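2-Cys peroxiredoxin (Plasmodium yoelii, PDB 2H01) probably reduces hydrogen peroxide and organic hydroperoxides to water and alcohols, acting as a thioredoxin-dependent, thiol-specific peroxidase. Local coordinates at residues A[10-22]-A[74-86]. Sequence-based numbering, arbitrary orientation.
Sequences KAEAVFGDNTFGE and DSKFTHLAWKKTP
Lys83, near the C-terminal end of helix 76-83, drives its ammonium into the turn of a β-hairpin, strands 10-14 and 20-22, which in this thioredoxin-fold peroxiredoxin borders the sheet beside strand 98-101. The firm bond there is Lys83 NZ to Phe15 O, 2.7 Å, with the donor tilted 30° from the carbonyl plane. A water 2.7 Å from Lys83 NZ accepts a second bond and can donate to Val14 O, while Ile95 O takes a further one; Gly16 O is a weak partner, and the weak bond to Asn18 OD1 is doubtful in position. The buried ammonium is thus met mainly by backbone carbonyls and a water. At the other end of the helix the partner is a charge: Lys76 NZ makes a salt bridge of 3.2 Å with Glu12 OE2, meeting it on the anti side, somewhat out of the carboxylate plane. The chain of Lys76 bends at its end (chi4 -71°) to reach it, and on the way lays CD over the face of the Phe20 ring, 3.7 Å from the centroid. Phe20 turns its edge to the face of Phe77, offset, with the planes at 81°. Between the two lysines sits Val14, its CG2 against His79 CB; the His79 imidazole is held elsewhere, by Asp42 and Ile100 O. Leu80 packs beside Phe20, its CD2 3.5 Å from Phe20 CZ.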
# COMPACT_ATOMS: atom_id res chain seq x y z
N LYS A 10 -5.91 -6.64 -11.28
CA LYS A 10 -4.87 -6.70 -12.29
C LYS A 10 -4.67 -5.30 -12.87
O LYS A 10 -5.47 -4.84 -13.64
CB LYS A 10 -5.28 -7.66 -13.40
CG LYS A 10 -4.11 -8.31 -14.09
CD LYS A 10 -4.29 -8.45 -15.57
CE LYS A 10 -5.60 -9.14 -15.91
NZ LYS A 10 -5.45 -10.60 -16.14
N ALA A 11 -3.60 -4.64 -12.47
CA ALA A 11 -3.39 -3.26 -12.92
C ALA A 11 -2.10 -2.97 -13.66
O ALA A 11 -1.11 -3.67 -13.50
CB ALA A 11 -3.51 -2.30 -11.73
N GLU A 12 -2.13 -1.92 -14.49
CA GLU A 12 -0.96 -1.49 -15.23
C GLU A 12 -0.06 -0.89 -14.15
O GLU A 12 -0.56 -0.44 -13.12
CB GLU A 12 -1.31 -0.40 -16.26
CG GLU A 12 -2.14 -0.86 -17.46
CD GLU A 12 -1.46 -1.96 -18.27
OE1 GLU A 12 -1.36 -3.10 -17.76
OE2 GLU A 12 -1.03 -1.70 -19.42
N ALA A 13 1.25 -0.89 -14.37
CA ALA A 13 2.14 -0.37 -13.35
C ALA A 13 3.44 0.22 -13.86
O ALA A 13 3.92 -0.12 -14.94
CB ALA A 13 2.46 -1.49 -12.35
N VAL A 14 3.91 1.22 -13.13
CA VAL A 14 5.24 1.73 -13.29
C VAL A 14 6.13 1.27 -12.18
O VAL A 14 5.88 1.54 -11.01
CB VAL A 14 5.28 3.22 -13.26
CG1 VAL A 14 6.61 3.71 -13.73
CG2 VAL A 14 4.17 3.78 -14.06
N PHE A 15 7.19 0.57 -12.55
CA PHE A 15 8.12 0.07 -11.55
C PHE A 15 9.18 1.08 -11.15
O PHE A 15 9.23 2.19 -11.67
CB PHE A 15 8.79 -1.20 -12.09
CG PHE A 15 7.83 -2.32 -12.41
CD1 PHE A 15 7.03 -2.87 -11.41
CD2 PHE A 15 7.73 -2.82 -13.70
CE1 PHE A 15 6.15 -3.92 -11.69
CE2 PHE A 15 6.84 -3.87 -13.99
CZ PHE A 15 6.06 -4.42 -12.99
N GLY A 16 10.02 0.70 -10.20
CA GLY A 16 11.25 1.43 -9.94
C GLY A 16 12.07 1.64 -11.19
O GLY A 16 12.41 2.75 -11.53
N ASP A 17 12.38 0.55 -11.87
CA ASP A 17 12.79 0.57 -13.27
C ASP A 17 12.35 1.81 -14.05
O ASP A 17 13.06 2.26 -14.94
CB ASP A 17 12.33 -0.70 -14.00
CG ASP A 17 13.13 -1.92 -13.61
OD1 ASP A 17 14.24 -2.10 -14.12
OD2 ASP A 17 12.72 -2.78 -12.80
N ASN A 18 11.19 2.36 -13.72
CA ASN A 18 10.48 3.25 -14.64
C ASN A 18 10.05 2.52 -15.89
O ASN A 18 9.83 3.11 -16.92
CB ASN A 18 11.33 4.45 -15.04
CG ASN A 18 11.34 5.54 -14.00
OD1 ASN A 18 10.63 5.49 -13.02
ND2 ASN A 18 12.15 6.54 -14.24
N THR A 19 9.96 1.20 -15.73
CA THR A 19 9.46 0.21 -16.68
C THR A 19 7.95 0.17 -16.55
O THR A 19 7.44 0.33 -15.46
CB THR A 19 9.99 -1.18 -16.23
OG1 THR A 19 11.36 -1.33 -16.59
CG2 THR A 19 9.32 -2.31 -16.93
N PHE A 20 7.23 -0.06 -17.64
CA PHE A 20 5.80 -0.29 -17.47
C PHE A 20 5.63 -1.78 -17.33
O PHE A 20 6.52 -2.55 -17.68
CB PHE A 20 4.99 0.17 -18.68
CG PHE A 20 4.86 1.66 -18.79
CD1 PHE A 20 4.82 2.45 -17.64
CD2 PHE A 20 4.74 2.27 -20.03
CE1 PHE A 20 4.67 3.84 -17.74
CE2 PHE A 20 4.59 3.65 -20.13
CZ PHE A 20 4.55 4.43 -18.99
N GLY A 21 4.48 -2.18 -16.80
CA GLY A 21 4.21 -3.59 -16.62
C GLY A 21 2.86 -3.81 -15.98
O GLY A 21 2.14 -2.85 -15.71
N GLU A 22 2.53 -5.07 -15.75
CA GLU A 22 1.26 -5.41 -15.14
C GLU A 22 1.50 -6.04 -13.78
O GLU A 22 2.49 -6.75 -13.57
CB GLU A 22 0.51 -6.38 -16.04
CG GLU A 22 -0.84 -6.82 -15.49
CD GLU A 22 -1.56 -7.76 -16.44
OE1 GLU A 22 -0.97 -8.81 -16.79
OE2 GLU A 22 -2.70 -7.44 -16.84
N ASP A 74 -4.91 7.82 -11.25
CA ASP A 74 -4.11 8.27 -12.39
C ASP A 74 -3.63 7.14 -13.31
O ASP A 74 -3.54 5.99 -12.90
CB ASP A 74 -2.90 9.09 -11.91
CG ASP A 74 -3.28 10.39 -11.21
OD1 ASP A 74 -3.61 11.36 -11.88
OD2 ASP A 74 -3.26 10.54 -9.98
N SER A 75 -3.32 7.47 -14.56
CA SER A 75 -2.84 6.47 -15.52
C SER A 75 -1.36 6.18 -15.28
O SER A 75 -0.69 6.91 -14.54
CB SER A 75 -3.02 6.98 -16.95
OG SER A 75 -2.16 8.09 -17.19
N LYS A 76 -0.86 5.11 -15.90
CA LYS A 76 0.55 4.77 -15.74
C LYS A 76 1.43 5.82 -16.40
O LYS A 76 2.56 6.07 -15.96
CB LYS A 76 0.85 3.38 -16.34
CG LYS A 76 0.56 3.20 -17.82
CD LYS A 76 1.23 1.90 -18.31
CE LYS A 76 1.09 1.66 -19.81
NZ LYS A 76 -0.30 1.30 -20.18
N PHE A 77 0.92 6.45 -17.45
CA PHE A 77 1.67 7.49 -18.14
C PHE A 77 1.87 8.70 -17.24
O PHE A 77 2.94 9.30 -17.22
CB PHE A 77 0.94 7.90 -19.42
CG PHE A 77 0.83 6.78 -20.41
CD1 PHE A 77 1.94 6.40 -21.16
CD2 PHE A 77 -0.36 6.11 -20.58
CE1 PHE A 77 1.86 5.35 -22.06
CE2 PHE A 77 -0.46 5.06 -21.49
CZ PHE A 77 0.66 4.68 -22.24
N THR A 78 0.87 9.10 -16.47
CA THR A 78 1.12 10.20 -15.57
C THR A 78 1.93 9.89 -14.33
O THR A 78 2.60 10.77 -13.79
CB THR A 78 -0.08 11.11 -15.31
OG1 THR A 78 -1.24 10.59 -15.95
CG2 THR A 78 -0.43 11.14 -13.87
N HIS A 79 1.92 8.63 -13.90
CA HIS A 79 2.83 8.23 -12.83
C HIS A 79 4.27 8.41 -13.32
O HIS A 79 5.10 9.00 -12.64
CB HIS A 79 2.65 6.74 -12.46
CG HIS A 79 1.43 6.44 -11.65
ND1 HIS A 79 0.71 7.41 -10.99
CD2 HIS A 79 0.84 5.26 -11.35
CE1 HIS A 79 -0.28 6.85 -10.32
NE2 HIS A 79 -0.22 5.54 -10.52
N LEU A 80 4.55 7.88 -14.50
CA LEU A 80 5.89 7.99 -15.08
C LEU A 80 6.34 9.45 -15.15
O LEU A 80 7.43 9.80 -14.70
CB LEU A 80 5.91 7.36 -16.47
CG LEU A 80 7.25 7.47 -17.21
CD1 LEU A 80 8.34 6.81 -16.37
CD2 LEU A 80 7.14 6.81 -18.59
N ALA A 81 5.48 10.29 -15.72
CA ALA A 81 5.77 11.71 -15.86
C ALA A 81 5.98 12.36 -14.50
O ALA A 81 6.74 13.32 -14.37
CB ALA A 81 4.63 12.41 -16.60
N TRP A 82 5.30 11.84 -13.47
CA TRP A 82 5.43 12.40 -12.13
C TRP A 82 6.74 11.97 -11.49
O TRP A 82 7.30 12.69 -10.67
CB TRP A 82 4.25 11.96 -11.25
CG TRP A 82 4.06 12.79 -10.03
CD1 TRP A 82 4.37 14.11 -9.88
CD2 TRP A 82 3.36 12.41 -8.84
NE1 TRP A 82 3.92 14.57 -8.66
CE2 TRP A 82 3.29 13.55 -8.01
CE3 TRP A 82 2.79 11.21 -8.39
CZ2 TRP A 82 2.67 13.53 -6.75
CZ3 TRP A 82 2.17 11.18 -7.15
CH2 TRP A 82 2.12 12.34 -6.34
N LYS A 83 7.23 10.79 -11.86
CA LYS A 83 8.49 10.29 -11.34
C LYS A 83 9.64 11.06 -12.01
O LYS A 83 10.70 11.25 -11.41
CB LYS A 83 8.65 8.79 -11.61
CG LYS A 83 7.70 7.89 -10.81
CD LYS A 83 8.02 6.42 -11.01
CE LYS A 83 9.42 6.09 -10.52
NZ LYS A 83 9.72 4.64 -10.57
N LYS A 84 9.42 11.48 -13.25
CA LYS A 84 10.45 12.23 -13.98
C LYS A 84 10.44 13.71 -13.61
O LYS A 84 11.15 14.51 -14.23
CB LYS A 84 10.25 12.08 -15.49
CG LYS A 84 10.70 10.75 -16.02
CD LYS A 84 10.39 10.61 -17.48
CE LYS A 84 10.91 9.29 -18.00
NZ LYS A 84 10.29 8.97 -19.33
N THR A 85 9.65 14.06 -12.60
CA THR A 85 9.55 15.44 -12.12
C THR A 85 10.20 15.54 -10.74
O THR A 85 9.74 14.94 -9.77
CB THR A 85 8.07 15.89 -12.02
OG1 THR A 85 7.44 15.74 -13.30
CG2 THR A 85 7.99 17.35 -11.59
N PRO A 86 11.28 16.33 -10.64
CA PRO A 86 12.06 16.56 -9.41
C PRO A 86 11.23 17.09 -8.26
O PRO A 86 10.27 17.84 -8.46
CB PRO A 86 13.11 17.58 -9.85
CG PRO A 86 13.23 17.37 -11.34
CD PRO A 86 11.80 17.16 -11.74
O HOH W 1 7.53 3.58 -9.45